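Local coordinates for protein sgbp-b (Bacteroides uniformis, PDB 7K44) that probably binds xyloglucan at the surface of the gut bacterium, as a surface glycan-binding protein from a xyloglucan utilization locus, at residues V293-G298 with I373-D378. Residues are numbered along the deposited sequence; the frame is centred on the assembly and turned at random.
Sequences VEYGEG and IEMYFD. With CA (calcium ion), chain B.
Y295 lies against I373 and M375 where the loop after strand 283-291 peels away from strand 371-384, and the site illustrates how a side chain and a water can hold a loop to a strand once backbone pairing has ended. Up to A292, which is hydrogen-bonded to E374, the two strands pair as antiparallel neighbours; one residue later the pairing opens. V293 O receives a hydrogen bond of 2.7 Å from a water, which in turn accepts one from E374 N at 2.9 Å, bridging the two backbones where they no longer bond directly.

Y295 can be followed outward from its backbone. CG stands between the backbone N and the carbonyl carbon (chi1 57°), a turn that carries the ring back to the strand. CB lies 3.9 Å from I373 CD1; CG approaches the same methyl at 3.8 Å and ring atom CD1 at 3.9 Å. Farther along that side, CE1 comes 4.0 Å from M375 SD, a Met-aromatic contact in which the sulfur sits obliquely, 61° off the ring normal, and the ring runs on to OH. M362 of strand 357-364 touches all three side chains, tying the loop to the second sheet of the β-sandwich.

On the other side of the strand, V293 CG2 meets E374 OE1 at 3.7 Å, the two side chains crossing nearly at right angles. The carboxylate's other oxygen, OE2, accepts a hydrogen bond from Y376 OH at 2.6 Å through its anti lone pair, in the plane of the phenol ring. Farther down, D378 grips the calcium ion with both carboxylate oxygens, alongside N213, D215, D241 and K243.

V293 N is buried with no partner in the model, probably a small energetic cost; apolar and sulfur-aromatic contacts plus one bridging water join these segments.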
ATOM      1  N   VAL A 293     -20.533  -0.824   1.869  1.00 30.18           N
ATOM      2  CA  VAL A 293     -21.517  -0.715   0.801  1.00 32.66           C
ATOM      3  C   VAL A 293     -21.163   0.500  -0.043  1.00 31.23           C
ATOM      4  O   VAL A 293     -21.074   1.616   0.476  1.00 31.84           O
ATOM      5  CB  VAL A 293     -22.952  -0.605   1.349  1.00 32.63           C
ATOM      6  CG1 VAL A 293     -23.932  -0.372   0.213  1.00 39.35           C
ATOM      7  CG2 VAL A 293     -23.327  -1.865   2.123  1.00 38.31           C
ATOM      8  N   GLU A 294     -20.955   0.282  -1.337  1.00 33.66           N
ATOM      9  CA  GLU A 294     -20.680   1.383  -2.244  1.00 30.87           C
ATOM     10  C   GLU A 294     -21.893   2.300  -2.332  1.00 32.39           C
ATOM     11  O   GLU A 294     -23.039   1.843  -2.299  1.00 32.70           O
ATOM     12  CB  GLU A 294     -20.350   0.823  -3.626  1.00 39.06           C
ATOM     13  CG  GLU A 294     -19.861   1.853  -4.620  1.00 39.53           C
ATOM     14  CD  GLU A 294     -19.431   1.215  -5.927  1.00 57.66           C
ATOM     15  OE1 GLU A 294     -19.734   0.019  -6.126  1.00 57.50           O
ATOM     16  OE2 GLU A 294     -18.788   1.903  -6.746  1.00 65.09           O
ATOM     17  N   TYR A 295     -21.640   3.604  -2.412  1.00 31.40           N
ATOM     18  CA  TYR A 295     -22.700   4.582  -2.603  1.00 30.26           C
ATOM     19  C   TYR A 295     -22.318   5.556  -3.703  1.00 29.68           C
ATOM     20  O   TYR A 295     -21.138   5.832  -3.932  1.00 29.65           O
ATOM     21  CB  TYR A 295     -23.063   5.345  -1.302  1.00 29.68           C
ATOM     22  CG  TYR A 295     -21.911   6.080  -0.633  1.00 29.44           C
ATOM     23  CD1 TYR A 295     -21.075   5.428   0.264  1.00 34.97           C
ATOM     24  CD2 TYR A 295     -21.677   7.429  -0.882  1.00 26.99           C
ATOM     25  CE1 TYR A 295     -20.034   6.095   0.887  1.00 35.84           C
ATOM     26  CE2 TYR A 295     -20.625   8.102  -0.275  1.00 26.55           C
ATOM     27  CZ  TYR A 295     -19.817   7.432   0.615  1.00 31.19           C
ATOM     28  OH  TYR A 295     -18.780   8.097   1.235  1.00 30.68           O
ATOM     29  N   GLY A 296     -23.336   6.080  -4.378  1.00 34.06           N
ATOM     30  CA  GLY A 296     -23.134   6.987  -5.486  1.00 31.05           C
ATOM     31  C   GLY A 296     -22.900   8.416  -5.045  1.00 33.19           C
ATOM     32  O   GLY A 296     -22.604   8.704  -3.881  1.00 30.05           O
ATOM     33  N   GLU A 297     -23.047   9.328  -6.003  1.00 34.40           N
ATOM     34  CA  GLU A 297     -22.772  10.736  -5.764  1.00 32.95           C
ATOM     35  C   GLU A 297     -23.836  11.343  -4.858  1.00 29.91           C
ATOM     36  O   GLU A 297     -25.014  10.966  -4.895  1.00 33.27           O
ATOM     37  CB  GLU A 297     -22.738  11.498  -7.090  1.00 37.53           C
ATOM     38  N   GLY A 298     -23.401  12.278  -4.016  1.00 30.66           N
ATOM     39  CA  GLY A 298     -24.292  12.984  -3.126  1.00 26.27           C
ATOM     40  C   GLY A 298     -23.769  13.034  -1.701  1.00 25.73           C
ATOM     41  O   GLY A 298     -23.436  14.098  -1.170  1.00 24.69           O
ATOM     42  N   ILE A 373     -26.091   3.147   3.587  1.00 26.24           N
ATOM     43  CA  ILE A 373     -24.745   3.496   4.026  1.00 24.19           C
ATOM     44  C   ILE A 373     -24.303   2.497   5.085  1.00 24.24           C
ATOM     45  O   ILE A 373     -25.080   2.147   5.980  1.00 25.42           O
ATOM     46  CB  ILE A 373     -24.742   4.924   4.614  1.00 21.90           C
ATOM     47  CG1 ILE A 373     -25.218   5.938   3.574  1.00 25.25           C
ATOM     48  CG2 ILE A 373     -23.356   5.281   5.174  1.00 23.75           C
ATOM     49  CD1 ILE A 373     -24.357   6.006   2.312  1.00 26.96           C
ATOM     50  N   GLU A 374     -23.049   2.051   4.999  1.00 23.46           N
ATOM     51  CA  GLU A 374     -22.487   1.204   6.050  1.00 22.73           C
ATOM     52  C   GLU A 374     -20.973   1.364   6.021  1.00 24.38           C
ATOM     53  O   GLU A 374     -20.316   0.874   5.097  1.00 24.25           O
ATOM     54  CB  GLU A 374     -22.892  -0.259   5.858  1.00 24.03           C
ATOM     55  CG  GLU A 374     -22.333  -1.184   6.938  1.00 26.85           C
ATOM     56  CD  GLU A 374     -22.533  -2.662   6.625  1.00 33.35           C
ATOM     57  OE1 GLU A 374     -23.247  -2.982   5.652  1.00 30.81           O
ATOM     58  OE2 GLU A 374     -21.952  -3.505   7.342  1.00 29.92           O
ATOM     59  N   MET A 375     -20.427   2.038   7.030  1.00 21.70           N
ATOM     60  CA  MET A 375     -19.012   2.386   7.059  1.00 24.33           C
ATOM     61  C   MET A 375     -18.523   2.318   8.496  1.00 21.05           C
ATOM     62  O   MET A 375     -19.299   2.512   9.437  1.00 23.42           O
ATOM     63  CB  MET A 375     -18.785   3.798   6.513  1.00 29.52           C
ATOM     64  CG  MET A 375     -19.402   4.052   5.149  1.00 35.32           C
ATOM     65  SD  MET A 375     -19.438   5.809   4.783  1.00 33.65           S
ATOM     66  CE  MET A 375     -17.720   6.158   5.080  1.00 32.78           C
ATOM     67  N   TYR A 376     -17.225   2.074   8.659  1.00 19.30           N
ATOM     68  CA  TYR A 376     -16.596   1.897   9.961  1.00 18.97           C
ATOM     69  C   TYR A 376     -15.306   2.701  10.013  1.00 20.72           C
ATOM     70  O   TYR A 376     -14.589   2.821   9.012  1.00 19.88           O
ATOM     71  CB  TYR A 376     -16.276   0.410  10.221  1.00 20.68           C
ATOM     72  CG  TYR A 376     -17.472  -0.495  10.041  1.00 19.57           C
ATOM     73  CD1 TYR A 376     -17.849  -0.945   8.784  1.00 21.28           C
ATOM     74  CD2 TYR A 376     -18.242  -0.854  11.128  1.00 20.85           C
ATOM     75  CE1 TYR A 376     -18.973  -1.751   8.618  1.00 23.29           C
ATOM     76  CE2 TYR A 376     -19.354  -1.669  10.978  1.00 21.75           C
ATOM     77  CZ  TYR A 376     -19.716  -2.101   9.721  1.00 24.84           C
ATOM     78  OH  TYR A 376     -20.837  -2.901   9.594  1.00 26.26           O
ATOM     79  N   PHE A 377     -14.996   3.214  11.205  1.00 17.50           N
ATOM     80  CA  PHE A 377     -13.880   4.129  11.414  1.00 18.04           C
ATOM     81  C   PHE A 377     -13.113   3.731  12.670  1.00 17.87           C
ATOM     82  O   PHE A 377     -13.715   3.352  13.683  1.00 18.01           O
ATOM     83  CB  PHE A 377     -14.407   5.557  11.641  1.00 18.22           C
ATOM     84  CG  PHE A 377     -15.132   6.138  10.471  1.00 19.60           C
ATOM     85  CD1 PHE A 377     -16.491   5.931  10.299  1.00 22.79           C
ATOM     86  CD2 PHE A 377     -14.447   6.909   9.540  1.00 22.12           C
ATOM     87  CE1 PHE A 377     -17.149   6.482   9.210  1.00 22.55           C
ATOM     88  CE2 PHE A 377     -15.104   7.451   8.451  1.00 24.12           C
ATOM     89  CZ  PHE A 377     -16.451   7.228   8.287  1.00 25.39           C
ATOM     90  N   ASP A 378     -11.786   3.872  12.633  1.00 17.10           N
ATOM     91  CA  ASP A 378     -10.961   3.566  13.794  1.00 17.56           C
ATOM     92  C   ASP A 378      -9.593   4.206  13.628  1.00 17.81           C
ATOM     93  O   ASP A 378      -9.198   4.638  12.536  1.00 17.12           O
ATOM     94  CB  ASP A 378     -10.809   2.043  13.956  1.00 18.54           C
ATOM     95  CG  ASP A 378     -10.507   1.595  15.399  1.00 19.77           C
ATOM     96  OD1 ASP A 378     -10.295   2.407  16.335  1.00 19.63           O
ATOM     97  OD2 ASP A 378     -10.481   0.354  15.573  1.00 21.45           O
TER
HETATM   98 CA    CA B 401     -10.280   0.506  18.036  1.00 20.01          CA
HETATM   99  O   HOH W   1     -21.456   2.952   2.779  1.00 30.31           O
HETATM  100  O   HOH W   2      -7.881   0.684  17.922  1.00 21.32           O